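Local coordinates for protein paenibacillus xanthan lyase (Paenibacillus, PDB 6F2P) that cleaves xanthan as a polysaccharide lyase, probably by the beta-elimination chemistry common to polysaccharide lyases, at residues Trp456-Val468 with Ala678-Ser692. Residues are numbered along the deposited sequence; the frame is centred on the assembly and turned at random.
Sequences WAGGTDILGQYGV and ASVMTKETASDFEIS
Met681 reaches from strand 678-684 into the hairpin formed by strands 457-462 and 466-468, a worked example of how one long side chain can join two beta-sheets. Its CB lies near the methyl of Thr460, and CG then runs up against Ile462, so that Ile462 CG2 lies 3.8 Å from Met681 SD. SD also passes close to the carbonyl oxygen of Tyr466, while Met681 CE, swung round by the bend at chi3 (-78°), ends over the backbone of Gly467 and touches Val468 CG1 at 3.5 Å.

Ile462 answers from the facing sheet: Ile462 CD1 lies 3.5 Å from Lys683 CB, and Ile462 CG1 is 3.8 Å from Glu690 CD. With an alanine in place of Ile462 the gamma and delta carbons go, which would probably open a gap against Lys683 CB and the Glu690 carboxylate and leave the Met681 sulfur less firmly packed on that side. Next to Ile462, a water accepts from Leu463 N and donates to Glu690 OE2, bridging the two hairpins.

Further along strand 688-694 the contact turns polar. Ser692 OG donates to Asp461 O at 2.9 Å. The hydroxyl lies in the carbonyl plane, with a C=O...donor angle of 151°. Lys746 bonds to the same hydroxyl and forms a salt bridge with Asp461, and Ser744 hydrogen-bonds Thr460 OG1. Strands 457-462 and 678-684 run nearly parallel, 17° apart, but they belong to separate antiparallel sheets. The hairpin at the edge of the super-sandwich sheet thus rests on strands 678-684 and 688-694 of the C-terminal beta-sandwich, in the family 8 polysaccharide lyase fold.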
loop_
_atom_site.group_PDB
_atom_site.type_symbol
_atom_site.label_atom_id
_atom_site.label_comp_id
_atom_site.label_asym_id
_atom_site.label_seq_id
_atom_site.Cartn_x
_atom_site.Cartn_y
_atom_site.Cartn_z
ATOM N N TRP A 456 3.281 -4.551 8.233
ATOM C CA TRP A 456 3.995 -4.997 7.044
ATOM C C TRP A 456 3.026 -5.686 6.097
ATOM O O TRP A 456 2.839 -6.900 6.145
ATOM C CB TRP A 456 5.120 -5.962 7.426
ATOM C CG TRP A 456 6.358 -5.963 6.539
ATOM C CD1 TRP A 456 7.645 -5.762 6.953
ATOM C CD2 TRP A 456 6.431 -6.204 5.116
ATOM N NE1 TRP A 456 8.511 -5.852 5.888
ATOM C CE2 TRP A 456 7.797 -6.122 4.750
ATOM C CE3 TRP A 456 5.482 -6.477 4.123
ATOM C CZ2 TRP A 456 8.237 -6.302 3.435
ATOM C CZ3 TRP A 456 5.919 -6.655 2.812
ATOM C CH2 TRP A 456 7.289 -6.566 2.480
ATOM N N ALA A 457 2.402 -4.902 5.234
ATOM C CA ALA A 457 1.637 -5.457 4.135
ATOM C C ALA A 457 1.794 -4.520 2.948
ATOM O O ALA A 457 1.589 -3.315 3.065
ATOM C CB ALA A 457 0.184 -5.606 4.513
ATOM N N GLY A 458 2.176 -5.073 1.807
ATOM C CA GLY A 458 2.353 -4.273 0.616
ATOM C C GLY A 458 3.397 -4.899 -0.281
ATOM O O GLY A 458 3.567 -6.123 -0.283
ATOM N N GLY A 459 4.106 -4.063 -1.034
ATOM C CA GLY A 459 5.099 -4.550 -1.963
ATOM C C GLY A 459 5.581 -3.484 -2.918
ATOM O O GLY A 459 5.327 -2.295 -2.712
ATOM N N THR A 460 6.289 -3.920 -3.957
ATOM C CA THR A 460 6.826 -3.025 -4.971
ATOM C C THR A 460 6.906 -3.729 -6.328
ATOM O O THR A 460 6.603 -4.913 -6.440
ATOM C CB THR A 460 8.211 -2.473 -4.577
ATOM O OG1 THR A 460 8.575 -1.427 -5.481
ATOM C CG2 THR A 460 9.275 -3.561 -4.632
ATOM N N ASP A 461 7.318 -3.006 -7.360
ATOM C CA ASP A 461 7.200 -3.521 -8.716
ATOM C C ASP A 461 8.251 -2.951 -9.649
ATOM O O ASP A 461 8.935 -1.983 -9.322
ATOM C CB ASP A 461 5.844 -3.146 -9.275
ATOM C CG ASP A 461 5.577 -1.660 -9.177
ATOM O OD1 ASP A 461 6.202 -0.891 -9.939
ATOM O OD2 ASP A 461 4.743 -1.263 -8.333
ATOM N N ILE A 462 8.347 -3.535 -10.834
ATOM C CA ILE A 462 9.295 -3.055 -11.817
ATOM C C ILE A 462 8.744 -3.241 -13.234
ATOM O O ILE A 462 7.986 -4.180 -13.500
ATOM C CB ILE A 462 10.687 -3.719 -11.623
ATOM C CG1 ILE A 462 11.803 -2.733 -11.972
ATOM C CG2 ILE A 462 10.801 -5.002 -12.419
ATOM C CD1 ILE A 462 13.157 -3.137 -11.424
ATOM N N LEU A 463 9.088 -2.305 -14.119
ATOM C CA LEU A 463 8.688 -2.349 -15.526
ATOM C C LEU A 463 7.177 -2.320 -15.722
ATOM O O LEU A 463 6.676 -2.551 -16.827
ATOM C CB LEU A 463 9.294 -3.576 -16.212
ATOM C CG LEU A 463 10.823 -3.614 -16.179
ATOM C CD1 LEU A 463 11.367 -4.836 -16.895
ATOM C CD2 LEU A 463 11.376 -2.345 -16.790
ATOM N N GLY A 464 6.451 -2.022 -14.650
ATOM C CA GLY A 464 5.005 -2.092 -14.675
ATOM C C GLY A 464 4.470 -3.475 -15.018
ATOM O O GLY A 464 3.317 -3.593 -15.431
ATOM N N GLN A 465 5.295 -4.510 -14.833
ATOM C CA GLN A 465 4.960 -5.874 -15.255
ATOM C C GLN A 465 5.273 -6.954 -14.208
ATOM O O GLN A 465 4.654 -8.016 -14.186
ATOM C CB GLN A 465 5.719 -6.224 -16.534
ATOM C CG GLN A 465 5.334 -5.408 -17.746
ATOM C CD GLN A 465 5.826 -6.048 -19.017
ATOM O OE1 GLN A 465 5.492 -7.200 -19.316
ATOM N NE2 GLN A 465 6.646 -5.314 -19.769
ATOM N N TYR A 466 6.252 -6.692 -13.356
ATOM C CA TYR A 466 6.703 -7.697 -12.405
ATOM C C TYR A 466 6.604 -7.110 -11.008
ATOM O O TYR A 466 6.831 -5.919 -10.803
ATOM C CB TYR A 466 8.142 -8.147 -12.735
ATOM C CG TYR A 466 8.331 -8.439 -14.206
ATOM C CD1 TYR A 466 7.470 -9.301 -14.874
ATOM C CD2 TYR A 466 9.348 -7.827 -14.940
ATOM C CE1 TYR A 466 7.621 -9.563 -16.229
ATOM C CE2 TYR A 466 9.512 -8.084 -16.304
ATOM C CZ TYR A 466 8.643 -8.955 -16.938
ATOM O OH TYR A 466 8.782 -9.214 -18.284
ATOM N N GLY A 467 6.243 -7.934 -10.039
ATOM C CA GLY A 467 6.005 -7.414 -8.713
ATOM C C GLY A 467 6.316 -8.427 -7.644
ATOM O O GLY A 467 6.454 -9.627 -7.913
ATOM N N VAL A 468 6.433 -7.926 -6.423
ATOM C CA VAL A 468 6.655 -8.749 -5.254
ATOM C C VAL A 468 5.806 -8.155 -4.134
ATOM O O VAL A 468 5.799 -6.932 -3.937
ATOM C CB VAL A 468 8.157 -8.769 -4.861
ATOM C CG1 VAL A 468 8.726 -7.367 -4.860
ATOM C CG2 VAL A 468 8.360 -9.434 -3.506
ATOM N N ALA A 678 11.461 -3.426 4.116
ATOM C CA ALA A 678 11.333 -2.908 2.765
ATOM C C ALA A 678 10.909 -3.992 1.804
ATOM O O ALA A 678 11.184 -5.168 2.018
ATOM C CB ALA A 678 12.654 -2.328 2.320
ATOM N N SER A 679 10.239 -3.598 0.735
ATOM C CA SER A 679 10.029 -4.504 -0.375
ATOM C C SER A 679 10.864 -3.965 -1.535
ATOM O O SER A 679 10.812 -2.777 -1.849
ATOM C CB SER A 679 8.557 -4.565 -0.738
ATOM O OG SER A 679 8.333 -5.548 -1.728
ATOM N N VAL A 680 11.667 -4.826 -2.147
ATOM C CA VAL A 680 12.636 -4.379 -3.139
ATOM C C VAL A 680 12.593 -5.268 -4.372
ATOM O O VAL A 680 12.434 -6.484 -4.253
ATOM C CB VAL A 680 14.053 -4.410 -2.550
ATOM C CG1 VAL A 680 15.084 -3.949 -3.567
ATOM C CG2 VAL A 680 14.103 -3.562 -1.291
ATOM N N MET A 681 12.711 -4.666 -5.553
ATOM C CA MET A 681 12.796 -5.436 -6.788
ATOM C C MET A 681 13.885 -4.872 -7.700
ATOM O O MET A 681 13.995 -3.661 -7.856
ATOM C CB MET A 681 11.438 -5.491 -7.492
ATOM C CG MET A 681 11.433 -6.294 -8.784
ATOM S SD MET A 681 9.789 -6.880 -9.276
ATOM C CE MET A 681 9.625 -8.273 -8.168
ATOM N N THR A 682 14.704 -5.753 -8.275
ATOM C CA THR A 682 15.791 -5.341 -9.162
ATOM C C THR A 682 15.618 -5.900 -10.574
ATOM O O THR A 682 15.125 -7.012 -10.763
ATOM C CB THR A 682 17.177 -5.775 -8.619
ATOM O OG1 THR A 682 17.291 -7.206 -8.663
ATOM C CG2 THR A 682 17.393 -5.284 -7.176
ATOM N N LYS A 683 16.013 -5.108 -11.563
ATOM C CA LYS A 683 16.094 -5.568 -12.946
ATOM C C LYS A 683 17.492 -5.277 -13.500
ATOM O O LYS A 683 17.934 -4.122 -13.526
ATOM C CB LYS A 683 15.025 -4.891 -13.805
ATOM C CG LYS A 683 15.236 -5.026 -15.304
ATOM C CD LYS A 683 14.892 -6.416 -15.818
ATOM C CE LYS A 683 15.491 -6.655 -17.216
ATOM N NZ LYS A 683 14.730 -7.680 -18.011
ATOM N N GLU A 684 18.194 -6.328 -13.917
ATOM C CA GLU A 684 19.529 -6.182 -14.488
ATOM C C GLU A 684 19.567 -6.479 -15.989
ATOM O O GLU A 684 18.922 -7.406 -16.474
ATOM C CB GLU A 684 20.531 -7.078 -13.761
ATOM C CG GLU A 684 21.923 -7.048 -14.379
ATOM C CD GLU A 684 22.987 -7.693 -13.508
ATOM O OE1 GLU A 684 22.636 -8.357 -12.504
ATOM O OE2 GLU A 684 24.179 -7.533 -13.839
ATOM N N THR A 685 20.307 -5.661 -16.723
ATOM C CA THR A 685 20.590 -5.916 -18.127
ATOM C C THR A 685 22.090 -5.705 -18.347
ATOM O O THR A 685 22.823 -5.385 -17.406
ATOM C CB THR A 685 19.816 -4.960 -19.051
ATOM O OG1 THR A 685 20.433 -3.664 -19.022
ATOM C CG2 THR A 685 18.376 -4.843 -18.616
ATOM N N ALA A 686 22.547 -5.880 -19.581
ATOM C CA ALA A 686 23.962 -5.674 -19.884
ATOM C C ALA A 686 24.366 -4.229 -19.636
ATOM O O ALA A 686 25.460 -3.968 -19.141
ATOM C CB ALA A 686 24.282 -6.073 -21.315
ATOM N N SER A 687 23.467 -3.299 -19.950
ATOM C CA SER A 687 23.786 -1.874 -19.904
ATOM C C SER A 687 23.345 -1.126 -18.637
ATOM O O SER A 687 23.819 -0.024 -18.375
ATOM C CB SER A 687 23.215 -1.173 -21.136
ATOM O OG SER A 687 21.798 -1.188 -21.113
ATOM N N ASP A 688 22.445 -1.702 -17.850
ATOM C CA ASP A 688 21.943 -0.978 -16.683
ATOM C C ASP A 688 21.404 -1.858 -15.565
ATOM O O ASP A 688 21.200 -3.065 -15.725
ATOM C CB ASP A 688 20.884 0.048 -17.094
ATOM C CG ASP A 688 19.784 -0.554 -17.957
ATOM O OD1 ASP A 688 19.183 -1.572 -17.552
ATOM O OD2 ASP A 688 19.523 -0.007 -19.048
ATOM N N PHE A 689 21.165 -1.225 -14.427
ATOM C CA PHE A 689 20.685 -1.917 -13.250
ATOM C C PHE A 689 19.653 -1.030 -12.577
ATOM O O PHE A 689 19.954 0.104 -12.193
ATOM C CB PHE A 689 21.842 -2.177 -12.298
ATOM C CG PHE A 689 21.559 -3.223 -11.285
ATOM C CD1 PHE A 689 20.771 -2.943 -10.185
ATOM C CD2 PHE A 689 22.088 -4.492 -11.423
ATOM C CE1 PHE A 689 20.505 -3.922 -9.242
ATOM C CE2 PHE A 689 21.829 -5.470 -10.491
ATOM C CZ PHE A 689 21.038 -5.186 -9.397
ATOM N N GLU A 690 18.433 -1.539 -12.442
ATOM C CA GLU A 690 17.362 -0.751 -11.851
ATOM C C GLU A 690 16.876 -1.355 -10.537
ATOM O O GLU A 690 16.772 -2.577 -10.396
ATOM C CB GLU A 690 16.214 -0.600 -12.838
ATOM C CG GLU A 690 15.030 0.131 -12.269
ATOM C CD GLU A 690 13.861 0.187 -13.228
ATOM O OE1 GLU A 690 13.920 -0.465 -14.292
ATOM O OE2 GLU A 690 12.883 0.890 -12.912
ATOM N N ILE A 691 16.592 -0.491 -9.571
ATOM C CA ILE A 691 16.096 -0.933 -8.276
ATOM C C ILE A 691 14.803 -0.216 -7.885
ATOM O O ILE A 691 14.689 1.004 -8.012
ATOM C CB ILE A 691 17.139 -0.711 -7.179
ATOM C CG1 ILE A 691 18.421 -1.466 -7.513
ATOM C CG2 ILE A 691 16.593 -1.159 -5.826
ATOM C CD1 ILE A 691 19.626 -0.574 -7.662
ATOM N N SER A 692 13.824 -0.982 -7.422
ATOM C CA SER A 692 12.574 -0.408 -6.938
ATOM C C SER A 692 12.432 -0.676 -5.446
ATOM O O SER A 692 12.607 -1.810 -4.994
ATOM C CB SER A 692 11.387 -0.998 -7.689
ATOM O OG SER A 692 10.177 -0.356 -7.324
HETATM O O HOH W 1 10.357 0.533 -14.027
HETATM O O HOH W 2 11.749 -7.804 -18.977
#